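Local coordinates for protein chitinase A (Cycas revoluta, PDB 4R5E) that probably cleaves the glycosidic bonds of chitin as a class V chitinase of glycoside hydrolase family 18, at residues F9-S14 with F327-Q332; N85-N90 with L117-P122; W186-A191 with K233-I238. One frame throughout, in Å; residues are numbered along the deposited sequence.

Overall arrangement
All three contacts belong to the TIM barrel of the family 18 domain, and each reaches the allosamizoline (AMI) bound at its mouth: contact 1 with W328 and F9, contact 2 with D118 and E120, contact 3 with M190. Contacts 1 and 3 lie on neighbouring strands, 324-328 and 234-247, with centres about 16 Å apart; they meet through a probable hydrogen bond, W328 N to I238 O at 3.3 Å, and through F9 CZ against N188 ND2 at 3.7 Å. Contacts 2 and 3, about 18 Å between centres, meet where E120 OE2 lies 3.4 Å from M190 SD. Contacts 1 and 2 do not touch; about 6 Å separates their nearest atoms, and the ligand joins them.

Contact 1: F9-S14 with F327-Q332; sequences FWPAYS and FWSVNQ. With AMI (allosamizoline), chain E; NAA (2-acetamido-2-deoxy-beta-D-allopyranose), chain B; NAA (2-acetamido-2-deoxy-beta-D-allopyranose), chain C.
The W328 indole carries AMI on one face, with AMI C5 3.5 Å above the ring plane, and S329 CB on the other; F9 meets it obliquely, F9 CB lying 3.3 Å from W328 CE3 and the ring planes 47° apart. One face of the F9 ring takes the AMI methyl C9, while F327 O sits at its edge. Y13 lays a face under the pyranose of NAA (chain B), C5 over the ring centre, and V330 CG2 reaches the edge of W10.

Two backbone bonds join the two segments, F9 N to F327 O at 3.0 Å and V330 N to F9 O at 2.8 Å, on either side of the cis peptide between W328 and S329. A chi1 of 177° turns the W328 indole away from its own N and in under the ligand, where NE1 at its edge bonds O7 of NAA (chain C) at 2.9 Å. Q332 NE2 adds a weak bond to the same O7, and Q332 OE1 takes S329 N at 2.8 Å from above its carbonyl plane. N331 ND2 makes a short, bent bond (2.6 Å, 136°) to S329 OG and lies beside P11 CD. A leucine in place of W328, lacking indole face and N-H, is likely to let AMI shift and cost O7 its straighter side-chain bond.

Water 1 also donates to O7 and bonds Y13 OH and S329 OG. Two side-chain N-H groups and a water thus hold the acetamido oxygen, while aromatic faces lie against a pyranose and the AMI carbocycle, consistent with recognition of N-acetylated sugars.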
loop_
_atom_site.group_PDB
_atom_site.type_symbol
_atom_site.label_atom_id
_atom_site.label_comp_id
_atom_site.label_asym_id
_atom_site.label_seq_id
_atom_site.Cartn_x
_atom_site.Cartn_y
_atom_site.Cartn_z
ATOM N N PHE A 9 -4.561 -2.256 4.936
ATOM C CA PHE A 9 -5.033 -0.873 4.820
ATOM C C PHE A 9 -6.546 -0.837 4.676
ATOM O O PHE A 9 -7.106 -1.504 3.800
ATOM C CB PHE A 9 -4.409 -0.189 3.598
ATOM C CG PHE A 9 -2.967 0.175 3.780
ATOM C CD1 PHE A 9 -1.970 -0.775 3.599
ATOM C CD2 PHE A 9 -2.603 1.472 4.136
ATOM C CE1 PHE A 9 -0.638 -0.444 3.775
ATOM C CE2 PHE A 9 -1.271 1.808 4.309
ATOM C CZ PHE A 9 -0.287 0.850 4.118
ATOM N N TRP A 10 -7.198 -0.045 5.528
ATOM C CA TRP A 10 -8.637 0.186 5.438
ATOM C C TRP A 10 -8.878 1.629 5.005
ATOM O O TRP A 10 -8.464 2.548 5.704
ATOM C CB TRP A 10 -9.331 -0.067 6.777
ATOM C CG TRP A 10 -10.797 0.202 6.682
ATOM C CD1 TRP A 10 -11.739 -0.608 6.117
ATOM C CD2 TRP A 10 -11.487 1.391 7.098
ATOM N NE1 TRP A 10 -12.971 -0.013 6.184
ATOM C CE2 TRP A 10 -12.847 1.212 6.784
ATOM C CE3 TRP A 10 -11.092 2.572 7.743
ATOM C CZ2 TRP A 10 -13.815 2.172 7.071
ATOM C CZ3 TRP A 10 -12.060 3.528 8.027
ATOM C CH2 TRP A 10 -13.408 3.316 7.695
ATOM N N PRO A 11 -9.544 1.837 3.855
ATOM C CA PRO A 11 -9.799 3.193 3.387
ATOM C C PRO A 11 -11.132 3.735 3.893
ATOM O O PRO A 11 -12.174 3.085 3.744
ATOM C CB PRO A 11 -9.805 3.035 1.868
ATOM C CG PRO A 11 -10.324 1.648 1.650
ATOM C CD PRO A 11 -10.089 0.847 2.915
ATOM N N ALA A 12 -11.095 4.929 4.479
ATOM C CA ALA A 12 -12.284 5.539 5.064
ATOM C C ALA A 12 -13.418 5.771 4.069
ATOM O O ALA A 12 -14.579 5.795 4.477
ATOM C CB ALA A 12 -11.922 6.839 5.766
ATOM N N TYR A 13 -13.097 5.913 2.780
ATOM C CA TYR A 13 -14.144 6.077 1.758
ATOM C C TYR A 13 -15.123 4.915 1.757
ATOM O O TYR A 13 -16.253 5.075 1.302
ATOM C CB TYR A 13 -13.568 6.241 0.333
ATOM C CG TYR A 13 -13.119 4.939 -0.333
ATOM C CD1 TYR A 13 -14.048 3.981 -0.766
ATOM C CD2 TYR A 13 -11.773 4.674 -0.545
ATOM C CE1 TYR A 13 -13.637 2.801 -1.366
ATOM C CE2 TYR A 13 -11.354 3.497 -1.136
ATOM C CZ TYR A 13 -12.285 2.563 -1.548
ATOM O OH TYR A 13 -11.873 1.385 -2.131
ATOM N N SER A 14 -14.684 3.743 2.219
ATOM C CA SER A 14 -15.495 2.530 2.127
ATOM C C SER A 14 -16.423 2.304 3.321
ATOM O O SER A 14 -17.093 1.275 3.389
ATOM C CB SER A 14 -14.587 1.306 1.938
ATOM O OG SER A 14 -13.919 0.951 3.143
ATOM N N PHE A 327 -1.640 -5.698 2.534
ATOM C CA PHE A 327 -2.727 -5.713 1.574
ATOM C C PHE A 327 -3.331 -4.322 1.425
ATOM O O PHE A 327 -3.680 -3.687 2.423
ATOM C CB PHE A 327 -3.828 -6.666 2.034
ATOM C CG PHE A 327 -3.494 -8.119 1.856
ATOM C CD1 PHE A 327 -3.429 -8.682 0.589
ATOM C CD2 PHE A 327 -3.273 -8.933 2.955
ATOM C CE1 PHE A 327 -3.129 -10.024 0.420
ATOM C CE2 PHE A 327 -2.978 -10.279 2.794
ATOM C CZ PHE A 327 -2.913 -10.822 1.522
ATOM N N TRP A 328 -3.444 -3.864 0.179
ATOM C CA TRP A 328 -4.275 -2.713 -0.169
ATOM C C TRP A 328 -5.406 -3.210 -1.074
ATOM O O TRP A 328 -5.113 -3.695 -2.162
ATOM C CB TRP A 328 -3.495 -1.626 -0.926
ATOM C CG TRP A 328 -4.432 -0.518 -1.298
ATOM C CD1 TRP A 328 -5.293 -0.496 -2.357
ATOM C CD2 TRP A 328 -4.683 0.679 -0.555
ATOM N NE1 TRP A 328 -6.053 0.647 -2.325
ATOM C CE2 TRP A 328 -5.700 1.385 -1.228
ATOM C CE3 TRP A 328 -4.145 1.225 0.615
ATOM C CZ2 TRP A 328 -6.178 2.615 -0.782
ATOM C CZ3 TRP A 328 -4.624 2.441 1.060
ATOM C CH2 TRP A 328 -5.629 3.125 0.366
ATOM N N SER A 329 -6.684 -3.087 -0.695
ATOM C CA SER A 329 -7.166 -2.585 0.603
ATOM C C SER A 329 -8.237 -3.552 1.108
ATOM O O SER A 329 -8.901 -4.220 0.318
ATOM C CB SER A 329 -7.719 -1.160 0.482
ATOM O OG SER A 329 -8.789 -1.076 -0.458
ATOM N N VAL A 330 -8.413 -3.620 2.419
ATOM C CA VAL A 330 -9.089 -4.774 3.025
ATOM C C VAL A 330 -10.586 -4.858 2.723
ATOM O O VAL A 330 -11.162 -5.944 2.756
ATOM C CB VAL A 330 -8.837 -4.873 4.550
ATOM C CG1 VAL A 330 -7.353 -5.084 4.822
ATOM C CG2 VAL A 330 -9.364 -3.650 5.297
ATOM N N ASN A 331 -11.203 -3.711 2.457
ATOM C CA ASN A 331 -12.590 -3.647 1.967
ATOM C C ASN A 331 -12.826 -4.367 0.639
ATOM O O ASN A 331 -13.963 -4.694 0.310
ATOM C CB ASN A 331 -13.064 -2.191 1.839
ATOM C CG ASN A 331 -12.307 -1.418 0.772
ATOM O OD1 ASN A 331 -12.891 -0.897 -0.189
ATOM N ND2 ASN A 331 -11.005 -1.355 0.919
ATOM N N GLN A 332 -11.762 -4.609 -0.115
ATOM C CA GLN A 332 -11.874 -5.222 -1.440
ATOM C C GLN A 332 -11.923 -6.754 -1.418
ATOM O O GLN A 332 -12.150 -7.375 -2.457
ATOM C CB GLN A 332 -10.730 -4.751 -2.332
ATOM C CG GLN A 332 -10.735 -3.253 -2.601
ATOM C CD GLN A 332 -9.444 -2.757 -3.220
ATOM O OE1 GLN A 332 -8.362 -3.307 -2.975
ATOM N NE2 GLN A 332 -9.539 -1.696 -4.012
HETATM C C1 AMI E . -1.973 2.874 -3.302
HETATM C C2 AMI E . -2.205 4.277 -2.747
HETATM C C3 AMI E . -3.710 4.507 -2.763
HETATM C C4 AMI E . -4.165 3.635 -3.942
HETATM C C5 AMI E . -3.326 2.371 -3.775
HETATM C C6 AMI E . -3.245 1.403 -4.959
HETATM C C7 AMI E . -1.316 2.978 -1.145
HETATM C C8 AMI E . -0.528 3.392 1.125
HETATM C C9 AMI E . -0.397 1.133 0.150
HETATM N N2 AMI E . -1.685 4.160 -1.387
HETATM N N7 AMI E . -0.784 2.531 -0.022
HETATM O O3 AMI E . -4.029 5.900 -2.884
HETATM O O4 AMI E . -5.565 3.350 -3.913
HETATM O O6 AMI E . -2.714 2.033 -6.121
HETATM O O7 AMI E . -1.532 2.062 -2.225
HETATM C C1 NAA B . -11.153 6.741 -3.976
HETATM C C2 NAA B . -11.857 8.061 -4.287
HETATM C C3 NAA B . -13.352 7.975 -4.007
HETATM C C4 NAA B . -13.951 6.742 -4.671
HETATM C C5 NAA B . -13.189 5.499 -4.225
HETATM C C6 NAA B . -13.728 4.220 -4.856
HETATM C C7 NAA B . -10.335 9.947 -3.959
HETATM C C8 NAA B . -9.814 10.984 -3.004
HETATM N N2 NAA B . -11.267 9.120 -3.486
HETATM O O3 NAA B . -13.572 7.921 -2.591
HETATM O O4 NAA B . -15.335 6.632 -4.326
HETATM O O5 NAA B . -11.819 5.647 -4.592
HETATM O O6 NAA B . -13.314 4.131 -6.223
HETATM O O7 NAA B . -9.918 9.877 -5.106
HETATM C C1 NAA C . -6.534 4.271 -4.416
HETATM C C2 NAA C . -7.860 3.582 -4.696
HETATM C C3 NAA C . -8.934 4.619 -5.013
HETATM C C4 NAA C . -8.990 5.733 -3.966
HETATM C C5 NAA C . -7.594 6.277 -3.703
HETATM C C6 NAA C . -7.576 7.332 -2.594
HETATM C C7 NAA C . -7.734 1.310 -5.646
HETATM C C8 NAA C . -7.575 0.493 -6.897
HETATM N N2 NAA C . -7.715 2.638 -5.800
HETATM O O3 NAA C . -8.659 5.182 -6.305
HETATM O O4 NAA C . -9.799 6.825 -4.436
HETATM O O5 NAA C . -6.732 5.196 -3.346
HETATM O O6 NAA C . -6.228 7.750 -2.338
HETATM O O7 NAA C . -7.879 0.763 -4.563
HETATM O O HOH W 1 -9.261 1.105 -2.142
HETATM O O HOH W 2 -12.179 -0.297 -4.400
#

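Contact 2: N85-N90 with L117-P122; sequences NFAKLN and LDYEYP. With AMI (allosamizoline), chain E.
F86 and Y119 form an offset stack, ring centroids 4.6 Å apart and planes at 21°. The side chains slide past each other in opposite directions, so each ring is covered partly by the other's CB: F86 CB lies over the centre of the Y119 ring, 3.5 Å from its centroid, and Y119 CB sits over the F86 face nearer the rim. Y119 reaches this place with chi1 at 176°, CG opposite its own N, which sends the phenol toward helix 80-90. F86 also brings CE2 to 3.6 Å from D118 O.

On its second face the Y119 ring is covered by the chain that follows, P122 N over the centre and Y121 C beside it, just past the cis peptide between E120 and Y121. The hydroxyl is settled by water: Y119 OH donates to water 3 at 2.8 Å, and N90 ND2 donates to the same water at 2.9 Å, its amide steeply inclined to the ring. Farther out, F131 meets Y119 edge-to-face, R96 bonds N90 O, and E127 of helix 125-149 touches both A87 and Y119.

D118 and E120, flanking Y119, point their CB away from the helix, and their carboxylates reach the ligand, D118 OD2 coming within 2.7 Å of AMI N2 and E120 OE2 within 3.2 Å of AMI C2. A helix packed outside a barrel strand, with acids inside, is TIM-barrel architecture; D118, Y119 and E120 form the end of the family's DxDxE signature, in which the glutamate, probably E120 here, serves as the general acid.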
loop_
_atom_site.group_PDB
_atom_site.type_symbol
_atom_site.label_atom_id
_atom_site.label_comp_id
_atom_site.label_asym_id
_atom_site.label_seq_id
_atom_site.Cartn_x
_atom_site.Cartn_y
_atom_site.Cartn_z
ATOM N N ASN A 85 0.675 18.820 -2.533
ATOM C CA ASN A 85 0.704 19.288 -1.153
ATOM C C ASN A 85 1.967 18.896 -0.381
ATOM O O ASN A 85 2.500 19.717 0.366
ATOM C CB ASN A 85 -0.543 18.828 -0.403
ATOM C CG ASN A 85 -1.767 19.633 -0.772
ATOM O OD1 ASN A 85 -1.660 20.744 -1.292
ATOM N ND2 ASN A 85 -2.942 19.078 -0.497
ATOM N N PHE A 86 2.445 17.665 -0.553
ATOM C CA PHE A 86 3.723 17.266 0.051
ATOM C C PHE A 86 4.863 18.130 -0.478
ATOM O O PHE A 86 5.735 18.548 0.285
ATOM C CB PHE A 86 4.048 15.782 -0.180
ATOM C CG PHE A 86 3.570 14.863 0.913
ATOM C CD1 PHE A 86 4.132 14.922 2.186
ATOM C CD2 PHE A 86 2.583 13.915 0.668
ATOM C CE1 PHE A 86 3.712 14.068 3.189
ATOM C CE2 PHE A 86 2.160 13.055 1.674
ATOM C CZ PHE A 86 2.726 13.132 2.931
ATOM N N ALA A 87 4.861 18.396 -1.784
ATOM C CA ALA A 87 5.910 19.203 -2.398
ATOM C C ALA A 87 5.906 20.630 -1.853
ATOM O O ALA A 87 6.965 21.199 -1.590
ATOM C CB ALA A 87 5.763 19.200 -3.914
ATOM N N LYS A 88 4.721 21.203 -1.658
ATOM C CA LYS A 88 4.599 22.546 -1.061
ATOM C C LYS A 88 5.038 22.542 0.394
ATOM O O LYS A 88 5.791 23.416 0.837
ATOM C CB LYS A 88 3.156 23.057 -1.139
ATOM C CG LYS A 88 2.714 23.524 -2.519
ATOM C CD LYS A 88 1.350 24.202 -2.469
ATOM C CE LYS A 88 0.243 23.224 -2.109
ATOM N NZ LYS A 88 -1.123 23.797 -2.288
ATOM N N LEU A 89 4.553 21.556 1.135
ATOM C CA LEU A 89 4.895 21.389 2.542
ATOM C C LEU A 89 6.397 21.307 2.759
ATOM O O LEU A 89 6.973 22.049 3.560
ATOM C CB LEU A 89 4.257 20.099 3.062
ATOM C CG LEU A 89 4.756 19.524 4.388
ATOM C CD1 LEU A 89 4.518 20.512 5.517
ATOM C CD2 LEU A 89 4.077 18.190 4.663
ATOM N N ASN A 90 7.037 20.407 2.032
ATOM C CA ASN A 90 8.406 20.028 2.369
ATOM C C ASN A 90 9.443 21.113 2.095
ATOM O O ASN A 90 10.547 21.053 2.631
ATOM C CB ASN A 90 8.796 18.725 1.669
ATOM C CG ASN A 90 7.963 17.539 2.123
ATOM O OD1 ASN A 90 7.347 17.563 3.191
ATOM N ND2 ASN A 90 7.945 16.486 1.310
ATOM N N LEU A 117 3.372 7.766 6.112
ATOM C CA LEU A 117 3.367 8.773 5.056
ATOM C C LEU A 117 3.169 8.093 3.713
ATOM O O LEU A 117 3.941 7.205 3.352
ATOM C CB LEU A 117 4.693 9.525 5.038
ATOM C CG LEU A 117 5.097 10.176 6.362
ATOM C CD1 LEU A 117 6.477 10.792 6.212
ATOM C CD2 LEU A 117 4.081 11.203 6.843
ATOM N N ASP A 118 2.129 8.501 2.988
ATOM C CA ASP A 118 1.899 8.020 1.629
ATOM C C ASP A 118 2.060 9.169 0.635
ATOM O O ASP A 118 1.109 9.894 0.333
ATOM C CB ASP A 118 0.521 7.361 1.525
ATOM C CG ASP A 118 0.263 6.733 0.161
ATOM O OD1 ASP A 118 1.217 6.568 -0.632
ATOM O OD2 ASP A 118 -0.917 6.420 -0.114
ATOM N N TYR A 119 3.289 9.299 0.137
ATOM C CA TYR A 119 3.721 10.372 -0.744
ATOM C C TYR A 119 4.249 9.725 -2.021
ATOM O O TYR A 119 5.300 9.086 -2.010
ATOM C CB TYR A 119 4.822 11.182 -0.050
ATOM C CG TYR A 119 5.476 12.291 -0.857
ATOM C CD1 TYR A 119 4.874 12.831 -1.992
ATOM C CD2 TYR A 119 6.691 12.833 -0.444
ATOM C CE1 TYR A 119 5.480 13.856 -2.702
ATOM C CE2 TYR A 119 7.300 13.858 -1.139
ATOM C CZ TYR A 119 6.696 14.364 -2.273
ATOM O OH TYR A 119 7.297 15.385 -2.971
ATOM N N GLU A 120 3.505 9.885 -3.110
ATOM C CA GLU A 120 3.805 9.202 -4.367
ATOM C C GLU A 120 4.069 10.227 -5.477
ATOM O O GLU A 120 3.132 10.648 -6.154
ATOM C CB GLU A 120 2.642 8.267 -4.721
ATOM C CG GLU A 120 2.325 7.284 -3.599
ATOM C CD GLU A 120 1.192 6.321 -3.910
ATOM O OE1 GLU A 120 0.933 6.064 -5.106
ATOM O OE2 GLU A 120 0.568 5.811 -2.955
ATOM N N TYR A 121 5.318 10.661 -5.687
ATOM C CA TYR A 121 6.532 10.170 -5.018
ATOM C C TYR A 121 7.479 11.320 -4.760
ATOM O O TYR A 121 7.359 12.372 -5.392
ATOM C CB TYR A 121 7.254 9.159 -5.910
ATOM C CG TYR A 121 6.363 8.050 -6.355
ATOM C CD1 TYR A 121 6.182 6.921 -5.570
ATOM C CD2 TYR A 121 5.664 8.149 -7.550
ATOM C CE1 TYR A 121 5.335 5.904 -5.970
ATOM C CE2 TYR A 121 4.824 7.141 -7.960
ATOM C CZ TYR A 121 4.663 6.025 -7.170
ATOM O OH TYR A 121 3.820 5.036 -7.604
ATOM N N PRO A 122 8.445 11.121 -3.848
ATOM C CA PRO A 122 9.465 12.133 -3.574
ATOM C C PRO A 122 10.529 12.191 -4.671
ATOM O O PRO A 122 11.681 11.816 -4.458
ATOM C CB PRO A 122 10.052 11.679 -2.234
ATOM C CG PRO A 122 9.864 10.198 -2.243
ATOM C CD PRO A 122 8.529 9.999 -2.898
HETATM C C1 AMI E . -1.973 2.874 -3.302
HETATM C C2 AMI E . -2.205 4.277 -2.747
HETATM C C3 AMI E . -3.710 4.507 -2.763
HETATM C C4 AMI E . -4.165 3.635 -3.942
HETATM C C5 AMI E . -3.326 2.371 -3.775
HETATM C C6 AMI E . -3.245 1.403 -4.959
HETATM C C7 AMI E . -1.316 2.978 -1.145
HETATM C C8 AMI E . -0.528 3.392 1.125
HETATM C C9 AMI E . -0.397 1.133 0.150
HETATM N N2 AMI E . -1.685 4.160 -1.387
HETATM N N7 AMI E . -0.784 2.531 -0.022
HETATM O O3 AMI E . -4.029 5.900 -2.884
HETATM O O4 AMI E . -5.565 3.350 -3.913
HETATM O O6 AMI E . -2.714 2.033 -6.121
HETATM O O7 AMI E . -1.532 2.062 -2.225
HETATM O O HOH W 3 9.185 16.719 -1.325
#

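Contact 3: W186-A191 with K233-I238; sequences WVNVMA and KLVLGI. With AMI (allosamizoline), chain E.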
loop_
_atom_site.group_PDB
_atom_site.type_symbol
_atom_site.label_atom_id
_atom_site.label_comp_id
_atom_site.label_asym_id
_atom_site.label_seq_id
_atom_site.Cartn_x
_atom_site.Cartn_y
_atom_site.Cartn_z
ATOM N N TRP A 186 9.491 0.431 9.204
ATOM C CA TRP A 186 9.541 -0.302 7.939
ATOM C C TRP A 186 8.968 0.548 6.829
ATOM O O TRP A 186 8.423 1.619 7.086
ATOM C CB TRP A 186 8.794 -1.640 8.020
ATOM C CG TRP A 186 7.291 -1.575 8.152
ATOM C CD1 TRP A 186 6.376 -1.494 7.138
ATOM C CD2 TRP A 186 6.535 -1.663 9.365
ATOM N NE1 TRP A 186 5.100 -1.494 7.649
ATOM C CE2 TRP A 186 5.166 -1.612 9.012
ATOM C CE3 TRP A 186 6.876 -1.779 10.713
ATOM C CZ2 TRP A 186 4.147 -1.655 9.969
ATOM C CZ3 TRP A 186 5.866 -1.822 11.657
ATOM C CH2 TRP A 186 4.516 -1.761 11.281
ATOM N N VAL A 187 9.099 0.058 5.599
ATOM C CA VAL A 187 8.453 0.668 4.449
ATOM C C VAL A 187 7.513 -0.337 3.793
ATOM O O VAL A 187 7.762 -1.543 3.792
ATOM C CB VAL A 187 9.459 1.221 3.418
ATOM C CG1 VAL A 187 10.292 2.314 4.062
ATOM C CG2 VAL A 187 10.352 0.126 2.842
ATOM N N ASN A 188 6.425 0.193 3.257
ATOM C CA ASN A 188 5.420 -0.582 2.562
ATOM C C ASN A 188 5.678 -0.463 1.067
ATOM O O ASN A 188 5.440 0.582 0.464
ATOM C CB ASN A 188 4.035 -0.076 2.960
ATOM C CG ASN A 188 3.737 -0.319 4.425
ATOM O OD1 ASN A 188 3.942 -1.419 4.934
ATOM N ND2 ASN A 188 3.258 0.706 5.112
ATOM N N VAL A 189 6.214 -1.537 0.492
ATOM C CA VAL A 189 6.654 -1.559 -0.905
ATOM C C VAL A 189 5.455 -1.831 -1.806
ATOM O O VAL A 189 4.857 -2.906 -1.726
ATOM C CB VAL A 189 7.734 -2.645 -1.141
ATOM C CG1 VAL A 189 8.208 -2.638 -2.591
ATOM C CG2 VAL A 189 8.913 -2.448 -0.191
ATOM N N MET A 190 5.122 -0.865 -2.662
ATOM C CA MET A 190 3.926 -0.951 -3.497
ATOM C C MET A 190 4.268 -1.730 -4.758
ATOM O O MET A 190 4.424 -1.170 -5.848
ATOM C CB MET A 190 3.365 0.442 -3.788
ATOM C CG MET A 190 2.773 1.077 -2.530
ATOM S SD MET A 190 2.051 2.709 -2.728
ATOM C CE MET A 190 3.510 3.649 -3.148
ATOM N N ALA A 191 4.347 -3.048 -4.579
ATOM C CA ALA A 191 4.824 -3.980 -5.600
ATOM C C ALA A 191 3.675 -4.430 -6.500
ATOM O O ALA A 191 3.393 -5.624 -6.642
ATOM C CB ALA A 191 5.489 -5.170 -4.931
ATOM N N LYS A 233 13.102 -4.535 7.158
ATOM C CA LYS A 233 12.476 -3.219 6.972
ATOM C C LYS A 233 11.569 -3.153 5.734
ATOM O O LYS A 233 10.927 -2.124 5.503
ATOM C CB LYS A 233 13.546 -2.124 6.851
ATOM C CG LYS A 233 14.464 -1.967 8.052
ATOM C CD LYS A 233 13.809 -1.149 9.148
ATOM C CE LYS A 233 14.749 -0.936 10.317
ATOM N NZ LYS A 233 14.126 -0.079 11.356
ATOM N N LEU A 234 11.532 -4.215 4.930
ATOM C CA LEU A 234 10.680 -4.259 3.742
ATOM C C LEU A 234 9.417 -5.075 3.991
ATOM O O LEU A 234 9.471 -6.216 4.451
ATOM C CB LEU A 234 11.437 -4.867 2.564
ATOM C CG LEU A 234 12.693 -4.120 2.105
ATOM C CD1 LEU A 234 13.439 -4.974 1.095
ATOM C CD2 LEU A 234 12.339 -2.763 1.511
ATOM N N VAL A 235 8.275 -4.477 3.680
ATOM C CA VAL A 235 6.992 -5.165 3.753
ATOM C C VAL A 235 6.402 -5.208 2.339
ATOM O O VAL A 235 6.182 -4.169 1.710
ATOM C CB VAL A 235 6.066 -4.476 4.768
ATOM C CG1 VAL A 235 4.652 -5.043 4.701
ATOM C CG2 VAL A 235 6.627 -4.642 6.172
ATOM N N LEU A 236 6.183 -6.422 1.834
ATOM C CA LEU A 236 5.763 -6.617 0.443
ATOM C C LEU A 236 4.276 -6.348 0.231
ATOM O O LEU A 236 3.428 -7.013 0.818
ATOM C CB LEU A 236 6.079 -8.044 -0.005
ATOM C CG LEU A 236 5.689 -8.397 -1.440
ATOM C CD1 LEU A 236 6.519 -7.620 -2.445
ATOM C CD2 LEU A 236 5.828 -9.894 -1.652
ATOM N N GLY A 237 3.970 -5.390 -0.633
ATOM C CA GLY A 237 2.585 -5.071 -0.946
ATOM C C GLY A 237 1.966 -6.067 -1.895
ATOM O O GLY A 237 2.616 -6.514 -2.838
ATOM N N ILE A 238 0.702 -6.399 -1.632
ATOM C CA ILE A 238 -0.098 -7.292 -2.458
ATOM C C ILE A 238 -1.473 -6.645 -2.628
ATOM O O ILE A 238 -2.101 -6.250 -1.641
ATOM C CB ILE A 238 -0.268 -8.679 -1.804
ATOM C CG1 ILE A 238 1.101 -9.296 -1.485
ATOM C CG2 ILE A 238 -1.082 -9.600 -2.710
ATOM C CD1 ILE A 238 1.031 -10.561 -0.663
HETATM C C1 AMI E . -1.973 2.874 -3.302
HETATM C C2 AMI E . -2.205 4.277 -2.747
HETATM C C3 AMI E . -3.710 4.507 -2.763
HETATM C C4 AMI E . -4.165 3.635 -3.942
HETATM C C5 AMI E . -3.326 2.371 -3.775
HETATM C C6 AMI E . -3.245 1.403 -4.959
HETATM C C7 AMI E . -1.316 2.978 -1.145
HETATM C C8 AMI E . -0.528 3.392 1.125
HETATM C C9 AMI E . -0.397 1.133 0.150
HETATM N N2 AMI E . -1.685 4.160 -1.387
HETATM N N7 AMI E . -0.784 2.531 -0.022
HETATM O O3 AMI E . -4.029 5.900 -2.884
HETATM O O4 AMI E . -5.565 3.350 -3.913
HETATM O O6 AMI E . -2.714 2.033 -6.121
HETATM O O7 AMI E . -1.532 2.062 -2.225
HETATM O O HOH W 4 2.752 -7.895 -5.211
#
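V189 O is gripped by two backbone N-H groups: G237 N, 2.9 Å away in its carbonyl plane, and, weakly, A191 N, which closes an inverse gamma turn centred on M190. Upstream the strands are laced by V187 N to K233 O at 2.8 Å, V235 N to V187 O, and V189 N to V235 O.

On the side of N188 and V235, V235 CG2 presses over a face of the W186 indole, 3.3 Å from W186 CD1. The indole is set there by a chi1 of 69°, which holds CG between the backbone N and carbonyl carbon. From its edge W186 NE1 reaches N188 OD1 at 3.0 Å, in the ring plane but above the amide's carbonyl plane; N188 ND2 bonds Y32 OH.

These are parallel neighbours in the TIM barrel, the short segments 186-190 and 234-238 crossing at -29°. N188 and V235 look inward, where both meet F326, while V187, V189, L234 and L236 look outward, the two leucines packing under helix 217-227. On that outer side L234 CD2 rests against the CG2 methyls of both V187 and V189, 3.8 Å from each.

Nearer the barrel mouth A191 CB meets L236 CD1 at 3.6 Å, and water 4 donates to A191 O and G237 O, bridging the strands beyond their last direct bond. M190, its chain bent at the thioether, brings SD to 3.7 Å from AMI O7.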